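Local coordinates for Lmo0794 protein (Listeria monocytogenes, PDB 3EW7) that is of unknown function but probably binds NAD or NADP through its Rossmann fold and may act as an oxidoreductase, at residues R97-G102 and T151-S156; K21-E26 and V194-E199; G4-T9 and T28-N33. The protein carries 3 engineered substitutions. All blocks are in the same frame, centred on the assembly; numbering follows the deposited sequence.

Contact 1 of 3, residues R97-G102 and T151-S156; sequences RLLVVG and TYISPS
Two neighbouring parallel strands of the Rossmann sheet meet here, with Leu-99, Val-100 and Val-101 of one set beside Thr-151, Tyr-152 and Ile-153 of the other. The strands diverge by 24°, the twist usual in such sheets. Their backbones bond like a zip: Thr-151 N gives to Leu-98 O and Val-100 N to Thr-151 O, then Ile-153 N bonds to Val-100 O and Gly-102 N to Ile-153 O, each of the last two at 2.8 Å.

On the face covered by helix 187-199, Leu-99 CD1 packs 3.5 Å from Ile-153 CG2, and Val-101 CG2 lies alongside that same methyl at 3.9 Å. Beta-branched Val-101 and Ile-153 favour the extended backbone, and with Leu-99 they give helix 187-199 an apolar surface to pack on. At the start of this row Arg-97 stretches out: with CG opposite the backbone N (chi1 -170°) and the chain extended from CG to NE, the edge of the guanidinium is brought to Thr-151, while Leu-99 CD2 covers one of its faces. Arg-97 NH2 bonds to Thr-151 OG1 at 3.0 Å, the oxygen lying in the guanidinium plane, and a salt bridge from NH2 to Glu-197 gives the buried charge a counter-ion. Thr-151 OG1 is also bonded to the carbonyl of His-203.

The other face carries Val-100 and Tyr-152. Val-100 CG1 rests 3.4 Å from Tyr-152 CE1, and the carbonyl oxygen of Val-100 lies over one face of the ring, toward its rim. Gly-102, having no side chain, lets the phenol pass, with Tyr-152 OH 3.9 Å from Gly-102 CA. That hydroxyl bonds to Gln-137 of helix 131-142. Helices covering both faces of an all-parallel sheet make the three-layer alpha/beta/alpha sandwich typical of Rossmann domains.

Contact 2 of 3, residues K21-E26 and V194-E199; sequences KNRGHE and VLDEIE
A salt-bridge network at the surface ties Arg-23 to Asp-196 and Glu-199, joining the end of helix 11-22 to the last turns of helix 187-199. Both helices belong to the same layer of the Rossmann sandwich. Arg-23 is the first residue after helix 11-22 to leave helical phi/psi, and its long chain, bent at chi2 and chi3, crosses to the second helix.

There Arg-23 NE and NH2 grip Glu-199 OE1 side-on, at 3.2 Å and 3.0 Å. Both nitrogens come from the same face of the carboxylate, well above its plane, while the oxygen lies close to the guanidinium plane. NH2 turns also to Asp-196 OD1, in a salt bridge modelled too short for its exact length to be trusted. Arg-23 NH1 forms a further salt bridge with Glu-19 of helix 11-22. Asp-196 and Glu-199, one turn apart, share this cation, which probably eases the repulsion between them.

Beneath this polar layer Leu-195 supplies the apolar part: its CD2 touches Arg-23 CD at 4.0 Å, and a hydrocarbon suits this inward-facing position against helix 11-22. Gly-24, with positive phi (86°), turns the chain toward strand 26-31 and brings in His-25, whose ring has the carboxylate of Glu-199 at its edge. Over the centre of the guanidinium face sits Leu-195 CB, 3.8 Å from Arg-23 CZ.

Contact 3 of 3, residues G4-T9 and T28-N33; sequences GIIGAT and TAIVRN
Ile-30 overlaps Ile-6 across two parallel strands, its CG2 4.0 Å from Ile-6 CG1. The rest of the Ile-30 chain runs back along the strand: CG1 stands beside the backbone N (chi1 -60°) and, with chi2 extended, carries CD1 to 4.2 Å from Gly-4 CA. Glycine suits that spot because it leaves the methyl room.

The backbones are joined by Ile-5 N to Thr-28 O, a bond of 2.8 Å, and by Ile-30 N to Ile-5 O at 3.0 Å. A third bond, from Gly-7 N to Ile-30 O, is weak, consistent with the first chain leaving its strand there in a type II turn from Ile-5 to Ala-8. Gly-7 occupies the third position of that turn with positive phi (90°), which glycine adopts easily. Ala-8, the last residue of the turn, directs its CB toward the other strand, 4.0 Å from Ala-29 CB; with only methyls between them, the turn can lie close to the neighbouring strand. The glycine-bearing turn after the first strand is consistent with the start of a dinucleotide-binding loop, as in other Rossmann proteins.

Strands 2-6 and 26-31 form a beta-alpha-beta crossover with helix 11-22, whose Leu-17 packs on Ile-5 and Ala-8; on the other face Ile-6 meets Leu-54, and strand 64-67 flanks strand 2-6.

How the contacts relate
Contacts 1 and 3 are buried pairings of parallel strands in one sheet, with strand 64-67 lying between the two pairs; contact 2 is a surface contact between a helix end and another helix. Backbone hydrogen bonds and aliphatic packing carry contacts 1 and 3, charged side chains contact 2. Contact 2 touches contact 1 directly: Val-194 packs on Ile-153, and helix 187-199 supplies the counter-ion for the buried arginine of contact 1. With contact 3 it shares the first beta-alpha-beta unit, since residues 21-26 lead into the strand that contact 3 pairs. Helix 187-199 thus packs on the sheet through apolar residues and meets the end of helix 11-22 largely through charged ones at the surface.

Contact 1 of 3, residues R97-G102 and T151-S156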
ATOM      1  N   ARG A  97      -5.220  -0.008   9.477  1.00 48.37           N
ATOM      2  CA  ARG A  97      -5.929   0.761   8.471  1.00 46.49           C
ATOM      3  C   ARG A  97      -5.351   0.216   7.170  1.00 44.65           C
ATOM      4  O   ARG A  97      -4.141   0.005   7.089  1.00 43.73           O
ATOM      5  CB  ARG A  97      -5.584   2.242   8.630  1.00 46.54           C
ATOM      6  CG  ARG A  97      -6.433   3.161   7.819  1.00 45.32           C
ATOM      7  CD  ARG A  97      -6.104   4.578   8.160  1.00 42.89           C
ATOM      8  NE  ARG A  97      -6.521   5.445   7.075  1.00 40.48           N
ATOM      9  CZ  ARG A  97      -5.991   6.637   6.867  1.00 41.72           C
ATOM     10  NH1 ARG A  97      -5.035   7.074   7.681  1.00 38.94           N
ATOM     11  NH2 ARG A  97      -6.394   7.371   5.836  1.00 43.92           N
ATOM     12  N   LEU A  98      -6.190  -0.046   6.168  1.00 43.26           N
ATOM     13  CA  LEU A  98      -5.623  -0.548   4.929  1.00 43.00           C
ATOM     14  C   LEU A  98      -5.545   0.609   3.952  1.00 43.25           C
ATOM     15  O   LEU A  98      -6.571   1.126   3.523  1.00 45.19           O
ATOM     16  CB  LEU A  98      -6.470  -1.666   4.325  1.00 41.20           C
ATOM     17  CG  LEU A  98      -5.857  -2.256   3.051  1.00 39.36           C
ATOM     18  CD1 LEU A  98      -4.544  -2.961   3.371  1.00 35.38           C
ATOM     19  CD2 LEU A  98      -6.831  -3.213   2.412  1.00 38.97           C
ATOM     20  N   LEU A  99      -4.326   1.022   3.626  1.00 43.72           N
ATOM     21  CA  LEU A  99      -4.098   2.118   2.695  1.00 44.76           C
ATOM     22  C   LEU A  99      -3.700   1.506   1.343  1.00 45.23           C
ATOM     23  O   LEU A  99      -2.636   0.898   1.214  1.00 43.93           O
ATOM     24  CB  LEU A  99      -2.969   3.011   3.221  1.00 47.03           C
ATOM     25  CG  LEU A  99      -2.754   4.444   2.716  1.00 50.13           C
ATOM     26  CD1 LEU A  99      -3.264   4.614   1.296  1.00 52.75           C
ATOM     27  CD2 LEU A  99      -3.489   5.397   3.630  1.00 52.01           C
ATOM     28  N   VAL A 100      -4.556   1.664   0.342  1.00 45.98           N
ATOM     29  CA  VAL A 100      -4.279   1.113  -0.982  1.00 48.87           C
ATOM     30  C   VAL A 100      -3.715   2.189  -1.906  1.00 50.52           C
ATOM     31  O   VAL A 100      -4.333   3.226  -2.116  1.00 51.79           O
ATOM     32  CB  VAL A 100      -5.562   0.523  -1.601  1.00 48.77           C
ATOM     33  CG1 VAL A 100      -5.211  -0.438  -2.710  1.00 46.78           C
ATOM     34  CG2 VAL A 100      -6.371  -0.180  -0.529  1.00 48.70           C
ATOM     35  N   VAL A 101      -2.544   1.925  -2.475  1.00 53.02           N
ATOM     36  CA  VAL A 101      -1.873   2.884  -3.351  1.00 54.62           C
ATOM     37  C   VAL A 101      -2.021   2.619  -4.851  1.00 57.84           C
ATOM     38  O   VAL A 101      -1.605   1.567  -5.333  1.00 58.87           O
ATOM     39  CB  VAL A 101      -0.375   2.918  -3.021  1.00 53.10           C
ATOM     40  CG1 VAL A 101       0.318   3.958  -3.869  1.00 53.12           C
ATOM     41  CG2 VAL A 101      -0.176   3.193  -1.539  1.00 51.26           C
ATOM     42  N   GLY A 102      -2.595   3.571  -5.588  1.00 60.83           N
ATOM     43  CA  GLY A 102      -2.755   3.408  -7.030  1.00 65.50           C
ATOM     44  C   GLY A 102      -1.813   4.308  -7.823  1.00 68.98           C
ATOM     45  O   GLY A 102      -0.899   4.886  -7.240  1.00 68.74           O
ATOM     46  N   THR A 151      -8.489   3.039   2.879  1.00 44.31           N
ATOM     47  CA  THR A 151      -8.324   4.284   2.134  1.00 45.52           C
ATOM     48  C   THR A 151      -7.602   3.981   0.834  1.00 45.23           C
ATOM     49  O   THR A 151      -6.599   3.271   0.818  1.00 44.35           O
ATOM     50  CB  THR A 151      -7.493   5.345   2.884  1.00 46.60           C
ATOM     51  OG1 THR A 151      -8.181   5.765   4.066  1.00 49.06           O
ATOM     52  CG2 THR A 151      -7.282   6.554   1.994  1.00 46.73           C
ATOM     53  N   TYR A 152      -8.125   4.510  -0.264  1.00 46.02           N
ATOM     54  CA  TYR A 152      -7.499   4.301  -1.556  1.00 46.42           C
ATOM     55  C   TYR A 152      -6.922   5.646  -1.984  1.00 47.55           C
ATOM     56  O   TYR A 152      -7.644   6.642  -2.063  1.00 46.55           O
ATOM     57  CB  TYR A 152      -8.517   3.824  -2.584  1.00 46.60           C
ATOM     58  CG  TYR A 152      -7.890   3.148  -3.786  1.00 47.11           C
ATOM     59  CD1 TYR A 152      -7.826   1.757  -3.870  1.00 45.80           C
ATOM     60  CD2 TYR A 152      -7.322   3.901  -4.822  1.00 45.93           C
ATOM     61  CE1 TYR A 152      -7.215   1.136  -4.946  1.00 46.89           C
ATOM     62  CE2 TYR A 152      -6.703   3.287  -5.903  1.00 45.16           C
ATOM     63  CZ  TYR A 152      -6.652   1.904  -5.960  1.00 46.68           C
ATOM     64  OH  TYR A 152      -6.038   1.282  -7.019  1.00 44.45           O
ATOM     65  N   ILE A 153      -5.619   5.670  -2.252  1.00 49.32           N
ATOM     66  CA  ILE A 153      -4.954   6.904  -2.660  1.00 52.67           C
ATOM     67  C   ILE A 153      -4.430   6.895  -4.101  1.00 53.44           C
ATOM     68  O   ILE A 153      -3.784   5.937  -4.541  1.00 52.29           O
ATOM     69  CB  ILE A 153      -3.787   7.246  -1.691  1.00 51.96           C
ATOM     70  CG1 ILE A 153      -3.211   8.618  -2.034  1.00 52.10           C
ATOM     71  CG2 ILE A 153      -2.706   6.178  -1.764  1.00 52.23           C
ATOM     72  CD1 ILE A 153      -2.144   9.076  -1.068  1.00 53.82           C
ATOM     73  N   SER A 154      -4.735   7.972  -4.823  1.00 55.85           N
ATOM     74  CA  SER A 154      -4.308   8.155  -6.204  1.00 57.94           C
ATOM     75  C   SER A 154      -3.429   9.395  -6.291  1.00 60.14           C
ATOM     76  O   SER A 154      -3.632  10.366  -5.565  1.00 59.24           O
ATOM     77  CB  SER A 154      -5.515   8.326  -7.129  1.00 56.52           C
ATOM     78  OG  SER A 154      -6.226   7.110  -7.272  1.00 56.95           O
ATOM     79  N   PRO A 155      -2.431   9.369  -7.183  1.00 63.08           N
ATOM     80  CA  PRO A 155      -1.514  10.492  -7.369  1.00 66.00           C
ATOM     81  C   PRO A 155      -2.151  11.598  -8.189  1.00 69.81           C
ATOM     82  O   PRO A 155      -3.089  11.365  -8.955  1.00 68.85           O
ATOM     83  CB  PRO A 155      -0.349   9.850  -8.093  1.00 63.77           C
ATOM     84  CG  PRO A 155      -1.043   8.886  -8.980  1.00 63.21           C
ATOM     85  CD  PRO A 155      -2.047   8.242  -8.051  1.00 62.64           C
ATOM     86  N   SER A 156      -1.624  12.803  -8.040  1.00 74.95           N
ATOM     87  CA  SER A 156      -2.146  13.943  -8.770  1.00 80.40           C
ATOM     88  C   SER A 156      -1.896  13.926 -10.292  1.00 83.40           C
ATOM     89  O   SER A 156      -2.849  14.044 -11.070  1.00 84.14           O
ATOM     90  CB  SER A 156      -1.608  15.251  -8.161  1.00 79.94           C
ATOM     91  OG  SER A 156      -0.215  15.179  -7.895  1.00 77.71           O
TER

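Contact 2 of 3, residues K21-E26 and V194-E199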
ATOM      1  N   LYS A  21      10.059   5.541   7.445  1.00 52.72           N
ATOM      2  CA  LYS A  21      11.195   5.339   8.341  1.00 53.40           C
ATOM      3  C   LYS A  21      11.768   6.683   8.774  1.00 51.85           C
ATOM      4  O   LYS A  21      12.054   6.904   9.956  1.00 52.43           O
ATOM      5  CB  LYS A  21      12.279   4.537   7.613  1.00 56.94           C
ATOM      6  CG  LYS A  21      13.549   4.264   8.418  1.00 62.20           C
ATOM      7  CD  LYS A  21      14.774   4.210   7.484  1.00 67.58           C
ATOM      8  CE  LYS A  21      16.073   3.820   8.206  1.00 69.25           C
ATOM      9  NZ  LYS A  21      16.399   2.360   8.063  1.00 70.78           N
ATOM     10  N   ASN A  22      11.928   7.578   7.804  1.00 49.16           N
ATOM     11  CA  ASN A  22      12.485   8.898   8.051  1.00 46.53           C
ATOM     12  C   ASN A  22      11.601   9.728   8.955  1.00 46.69           C
ATOM     13  O   ASN A  22      12.098  10.587   9.681  1.00 46.59           O
ATOM     14  CB  ASN A  22      12.734   9.642   6.735  1.00 45.26           C
ATOM     15  CG  ASN A  22      13.822   8.994   5.895  1.00 46.75           C
ATOM     16  OD1 ASN A  22      14.781   8.424   6.427  1.00 47.19           O
ATOM     17  ND2 ASN A  22      13.687   9.089   4.580  1.00 45.40           N
ATOM     18  N   ARG A  23      10.292   9.499   8.914  1.00 46.73           N
ATOM     19  CA  ARG A  23       9.416  10.265   9.787  1.00 45.72           C
ATOM     20  C   ARG A  23       9.368   9.644  11.184  1.00 46.90           C
ATOM     21  O   ARG A  23       8.557  10.033  12.024  1.00 47.08           O
ATOM     22  CB  ARG A  23       8.028  10.425   9.157  1.00 42.68           C
ATOM     23  CG  ARG A  23       7.910  11.763   8.467  1.00 42.37           C
ATOM     24  CD  ARG A  23       7.184  11.743   7.142  1.00 43.30           C
ATOM     25  NE  ARG A  23       5.830  12.271   7.261  1.00 45.86           N
ATOM     26  CZ  ARG A  23       5.213  13.000   6.333  1.00 45.37           C
ATOM     27  NH1 ARG A  23       5.824  13.311   5.194  1.00 43.82           N
ATOM     28  NH2 ARG A  23       3.969  13.402   6.541  1.00 45.98           N
ATOM     29  N   GLY A  24      10.263   8.683  11.416  1.00 47.43           N
ATOM     30  CA  GLY A  24      10.390   8.051  12.717  1.00 48.47           C
ATOM     31  C   GLY A  24       9.516   6.878  13.095  1.00 50.82           C
ATOM     32  O   GLY A  24       9.413   6.555  14.283  1.00 49.91           O
ATOM     33  N   HIS A  25       8.908   6.217  12.111  1.00 52.89           N
ATOM     34  CA  HIS A  25       8.028   5.080  12.391  1.00 54.04           C
ATOM     35  C   HIS A  25       8.691   3.707  12.340  1.00 55.28           C
ATOM     36  O   HIS A  25       9.734   3.551  11.708  1.00 57.40           O
ATOM     37  CB  HIS A  25       6.858   5.081  11.414  1.00 52.07           C
ATOM     38  CG  HIS A  25       5.982   6.280  11.537  1.00 51.48           C
ATOM     39  ND1 HIS A  25       6.069   7.359  10.689  1.00 49.97           N
ATOM     40  CD2 HIS A  25       5.016   6.581  12.436  1.00 50.27           C
ATOM     41  CE1 HIS A  25       5.192   8.275  11.057  1.00 50.04           C
ATOM     42  NE2 HIS A  25       4.539   7.826  12.115  1.00 50.35           N
ATOM     43  N   GLU A  26       8.090   2.723  13.012  1.00 55.52           N
ATOM     44  CA  GLU A  26       8.607   1.358  12.993  1.00 56.75           C
ATOM     45  C   GLU A  26       8.025   0.723  11.738  1.00 55.38           C
ATOM     46  O   GLU A  26       6.856   0.333  11.707  1.00 54.95           O
ATOM     47  CB  GLU A  26       8.153   0.568  14.216  1.00 60.54           C
ATOM     48  CG  GLU A  26       8.694   1.068  15.534  1.00 68.84           C
ATOM     49  CD  GLU A  26       8.163   0.264  16.715  1.00 74.66           C
ATOM     50  OE1 GLU A  26       8.310   0.726  17.870  1.00 77.17           O
ATOM     51  OE2 GLU A  26       7.603  -0.836  16.486  1.00 77.85           O
ATOM     52  N   VAL A 194       1.204  10.322   0.922  1.00 44.13           N
ATOM     53  CA  VAL A 194       0.789   9.062   1.538  1.00 43.91           C
ATOM     54  C   VAL A 194       1.004   9.100   3.049  1.00 44.94           C
ATOM     55  O   VAL A 194       0.080   8.855   3.825  1.00 45.10           O
ATOM     56  CB  VAL A 194       1.551   7.839   0.923  1.00 43.35           C
ATOM     57  CG1 VAL A 194       1.381   6.609   1.800  1.00 40.00           C
ATOM     58  CG2 VAL A 194       1.004   7.527  -0.467  1.00 41.76           C
ATOM     59  N   LEU A 195       2.205   9.438   3.492  1.00 44.79           N
ATOM     60  CA  LEU A 195       2.476   9.507   4.909  1.00 45.91           C
ATOM     61  C   LEU A 195       1.749  10.640   5.642  1.00 47.69           C
ATOM     62  O   LEU A 195       1.581  10.573   6.860  1.00 48.97           O
ATOM     63  CB  LEU A 195       3.972   9.583   5.152  1.00 44.82           C
ATOM     64  CG  LEU A 195       4.397   8.165   5.505  1.00 46.09           C
ATOM     65  CD1 LEU A 195       5.019   7.487   4.305  1.00 46.17           C
ATOM     66  CD2 LEU A 195       5.353   8.217   6.672  1.00 49.10           C
ATOM     67  N   ASP A 196       1.323  11.673   4.917  1.00 49.10           N
ATOM     68  CA  ASP A 196       0.580  12.762   5.536  1.00 50.34           C
ATOM     69  C   ASP A 196      -0.785  12.207   5.953  1.00 49.30           C
ATOM     70  O   ASP A 196      -1.223  12.391   7.093  1.00 46.39           O
ATOM     71  CB  ASP A 196       0.369  13.928   4.558  1.00 53.95           C
ATOM     72  CG  ASP A 196       1.561  14.862   4.500  1.00 57.74           C
ATOM     73  OD1 ASP A 196       2.323  14.898   5.494  1.00 58.52           O
ATOM     74  OD2 ASP A 196       1.731  15.564   3.473  1.00 59.41           O
ATOM     75  N   GLU A 197      -1.422  11.523   5.003  1.00 48.84           N
ATOM     76  CA  GLU A 197      -2.719  10.916   5.187  1.00 49.09           C
ATOM     77  C   GLU A 197      -2.690   9.867   6.345  1.00 50.38           C
ATOM     78  O   GLU A 197      -3.705   9.676   7.020  1.00 48.96           O
ATOM     79  CB  GLU A 197      -3.189  10.256   3.882  1.00 46.86           C
ATOM     80  CG  GLU A 197      -4.553   9.628   3.984  1.00 47.30           C
ATOM     81  CD  GLU A 197      -5.579  10.588   4.554  1.00 49.85           C
ATOM     82  OE1 GLU A 197      -5.404  11.821   4.400  1.00 51.72           O
ATOM     83  OE2 GLU A 197      -6.570  10.110   5.142  1.00 50.43           O
ATOM     84  N   ILE A 198      -1.531   9.239   6.596  1.00 51.94           N
ATOM     85  CA  ILE A 198      -1.371   8.236   7.640  1.00 52.35           C
ATOM     86  C   ILE A 198      -1.285   8.892   9.034  1.00 51.29           C
ATOM     87  O   ILE A 198      -1.870   8.400  10.032  1.00 51.10           O
ATOM     88  CB  ILE A 198      -0.110   7.428   7.389  1.00 54.55           C
ATOM     89  CG1 ILE A 198      -0.303   6.477   6.216  1.00 55.03           C
ATOM     90  CG2 ILE A 198       0.286   6.679   8.622  1.00 55.68           C
ATOM     91  CD1 ILE A 198       0.890   5.618   5.877  1.00 54.56           C
ATOM     92  N   GLU A 199      -0.577  10.015   9.101  1.00 51.11           N
ATOM     93  CA  GLU A 199      -0.395  10.774  10.343  1.00 51.99           C
ATOM     94  C   GLU A 199      -1.594  11.701  10.678  1.00 51.66           C
ATOM     95  O   GLU A 199      -1.967  11.912  11.846  1.00 52.19           O
ATOM     96  CB  GLU A 199       0.907  11.585  10.195  1.00 52.08           C
ATOM     97  CG  GLU A 199       2.215  10.776   9.970  1.00 51.17           C
ATOM     98  CD  GLU A 199       3.498  11.638   9.976  1.00 51.51           C
ATOM     99  OE1 GLU A 199       3.522  12.744   9.399  1.00 49.56           O
ATOM    100  OE2 GLU A 199       4.520  11.193  10.527  1.00 52.31           O
TER

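Contact 3 of 3, residues G4-T9 and T28-N33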
ATOM      1  N   GLY A   4       3.241  -1.327   8.179  1.00 50.12           N
ATOM      2  CA  GLY A   4       3.702  -2.423   7.341  1.00 49.30           C
ATOM      3  C   GLY A   4       3.500  -2.097   5.873  1.00 48.58           C
ATOM      4  O   GLY A   4       2.420  -1.667   5.477  1.00 48.66           O
ATOM      5  N   ILE A   5       4.531  -2.299   5.056  1.00 47.87           N
ATOM      6  CA  ILE A   5       4.421  -1.991   3.636  1.00 47.44           C
ATOM      7  C   ILE A   5       4.533  -3.183   2.690  1.00 47.73           C
ATOM      8  O   ILE A   5       5.588  -3.806   2.561  1.00 47.76           O
ATOM      9  CB  ILE A   5       5.471  -0.935   3.201  1.00 45.92           C
ATOM     10  CG1 ILE A   5       5.298   0.354   4.005  1.00 45.97           C
ATOM     11  CG2 ILE A   5       5.314  -0.624   1.720  1.00 45.05           C
ATOM     12  CD1 ILE A   5       6.409   0.612   5.007  1.00 44.23           C
ATOM     13  N   ILE A   6       3.429  -3.487   2.021  1.00 48.45           N
ATOM     14  CA  ILE A   6       3.388  -4.565   1.047  1.00 49.68           C
ATOM     15  C   ILE A   6       3.887  -3.973  -0.268  1.00 50.54           C
ATOM     16  O   ILE A   6       3.352  -2.966  -0.747  1.00 49.47           O
ATOM     17  CB  ILE A   6       1.955  -5.080   0.848  1.00 49.70           C
ATOM     18  CG1 ILE A   6       1.443  -5.682   2.160  1.00 50.01           C
ATOM     19  CG2 ILE A   6       1.918  -6.108  -0.271  1.00 48.42           C
ATOM     20  CD1 ILE A   6      -0.055  -5.899   2.198  1.00 49.85           C
ATOM     21  N   GLY A   7       4.913  -4.599  -0.839  1.00 51.16           N
ATOM     22  CA  GLY A   7       5.484  -4.123  -2.086  1.00 52.05           C
ATOM     23  C   GLY A   7       6.591  -3.124  -1.814  1.00 52.60           C
ATOM     24  O   GLY A   7       6.848  -2.229  -2.626  1.00 53.54           O
ATOM     25  N   ALA A   8       7.257  -3.294  -0.674  1.00 51.90           N
ATOM     26  CA  ALA A   8       8.322  -2.396  -0.247  1.00 52.62           C
ATOM     27  C   ALA A   8       9.575  -2.416  -1.103  1.00 53.52           C
ATOM     28  O   ALA A   8      10.609  -1.881  -0.700  1.00 54.63           O
ATOM     29  CB  ALA A   8       8.682  -2.691   1.200  1.00 52.18           C
ATOM     30  N   THR A   9       9.482  -3.024  -2.280  1.00 54.36           N
ATOM     31  CA  THR A   9      10.609  -3.113  -3.202  1.00 55.24           C
ATOM     32  C   THR A   9      10.365  -2.298  -4.466  1.00 56.12           C
ATOM     33  O   THR A   9      11.298  -1.754  -5.050  1.00 57.27           O
ATOM     34  CB  THR A   9      10.874  -4.580  -3.580  1.00 56.72           C
ATOM     35  OG1 THR A   9      11.747  -5.162  -2.604  1.00 58.59           O
ATOM     36  CG2 THR A   9      11.489  -4.685  -4.974  1.00 56.27           C
ATOM     37  N   THR A  28       7.693  -2.124   8.764  1.00 53.19           N
ATOM     38  CA  THR A  28       7.848  -3.550   8.499  1.00 54.44           C
ATOM     39  C   THR A  28       7.707  -3.745   6.998  1.00 55.69           C
ATOM     40  O   THR A  28       6.716  -3.324   6.400  1.00 54.83           O
ATOM     41  CB  THR A  28       6.780  -4.421   9.190  1.00 54.85           C
ATOM     42  OG1 THR A  28       7.076  -4.527  10.586  1.00 58.05           O
ATOM     43  CG2 THR A  28       6.765  -5.825   8.590  1.00 54.28           C
ATOM     44  N   ALA A  29       8.714  -4.364   6.389  1.00 56.98           N
ATOM     45  CA  ALA A  29       8.684  -4.625   4.961  1.00 57.86           C
ATOM     46  C   ALA A  29       8.050  -5.998   4.759  1.00 59.01           C
ATOM     47  O   ALA A  29       8.547  -7.002   5.269  1.00 59.94           O
ATOM     48  CB  ALA A  29      10.094  -4.601   4.386  1.00 56.84           C
ATOM     49  N   ILE A  30       6.935  -6.030   4.037  1.00 58.86           N
ATOM     50  CA  ILE A  30       6.232  -7.268   3.759  1.00 58.92           C
ATOM     51  C   ILE A  30       6.506  -7.577   2.296  1.00 62.50           C
ATOM     52  O   ILE A  30       6.072  -6.845   1.400  1.00 63.17           O
ATOM     53  CB  ILE A  30       4.734  -7.089   4.021  1.00 56.82           C
ATOM     54  CG1 ILE A  30       4.527  -6.700   5.487  1.00 54.84           C
ATOM     55  CG2 ILE A  30       3.982  -8.368   3.696  1.00 54.90           C
ATOM     56  CD1 ILE A  30       3.108  -6.341   5.840  1.00 51.25           C
ATOM     57  N   VAL A  31       7.241  -8.666   2.065  1.00 65.70           N
ATOM     58  CA  VAL A  31       7.647  -9.060   0.720  1.00 67.69           C
ATOM     59  C   VAL A  31       7.719 -10.563   0.455  1.00 69.75           C
ATOM     60  O   VAL A  31       7.725 -11.375   1.384  1.00 69.21           O
ATOM     61  CB  VAL A  31       9.020  -8.479   0.412  1.00 66.96           C
ATOM     62  CG1 VAL A  31       8.924  -6.961   0.319  1.00 66.70           C
ATOM     63  CG2 VAL A  31      10.003  -8.896   1.508  1.00 65.89           C
ATOM     64  N   ARG A  32       7.792 -10.915  -0.829  1.00 72.10           N
ATOM     65  CA  ARG A  32       7.873 -12.305  -1.255  1.00 74.40           C
ATOM     66  C   ARG A  32       9.271 -12.861  -1.020  1.00 76.46           C
ATOM     67  O   ARG A  32       9.424 -13.973  -0.529  1.00 76.28           O
ATOM     68  CB  ARG A  32       7.504 -12.426  -2.733  1.00 75.83           C
ATOM     69  CG  ARG A  32       6.075 -11.997  -3.052  1.00 77.72           C
ATOM     70  CD  ARG A  32       5.633 -12.495  -4.422  1.00 78.14           C
ATOM     71  NE  ARG A  32       5.961 -13.908  -4.571  1.00 77.06           N
ATOM     72  CZ  ARG A  32       6.889 -14.366  -5.402  1.00 77.54           C
ATOM     73  NH1 ARG A  32       7.564 -13.522  -6.168  1.00 77.62           N
ATOM     74  NH2 ARG A  32       7.170 -15.662  -5.437  1.00 77.70           N
ATOM     75  N   ASN A  33      10.293 -12.084  -1.372  1.00 79.71           N
ATOM     76  CA  ASN A  33      11.679 -12.498  -1.171  1.00 83.08           C
ATOM     77  C   ASN A  33      12.409 -11.404  -0.421  1.00 84.62           C
ATOM     78  O   ASN A  33      12.317 -10.233  -0.778  1.00 84.60           O
ATOM     79  CB  ASN A  33      12.394 -12.716  -2.503  1.00 85.21           C
ATOM     80  CG  ASN A  33      11.680 -13.704  -3.396  1.00 87.71           C
ATOM     81  OD1 ASN A  33      11.823 -14.919  -3.243  1.00 88.90           O
ATOM     82  ND2 ASN A  33      10.889 -13.183  -4.331  1.00 89.17           N
TER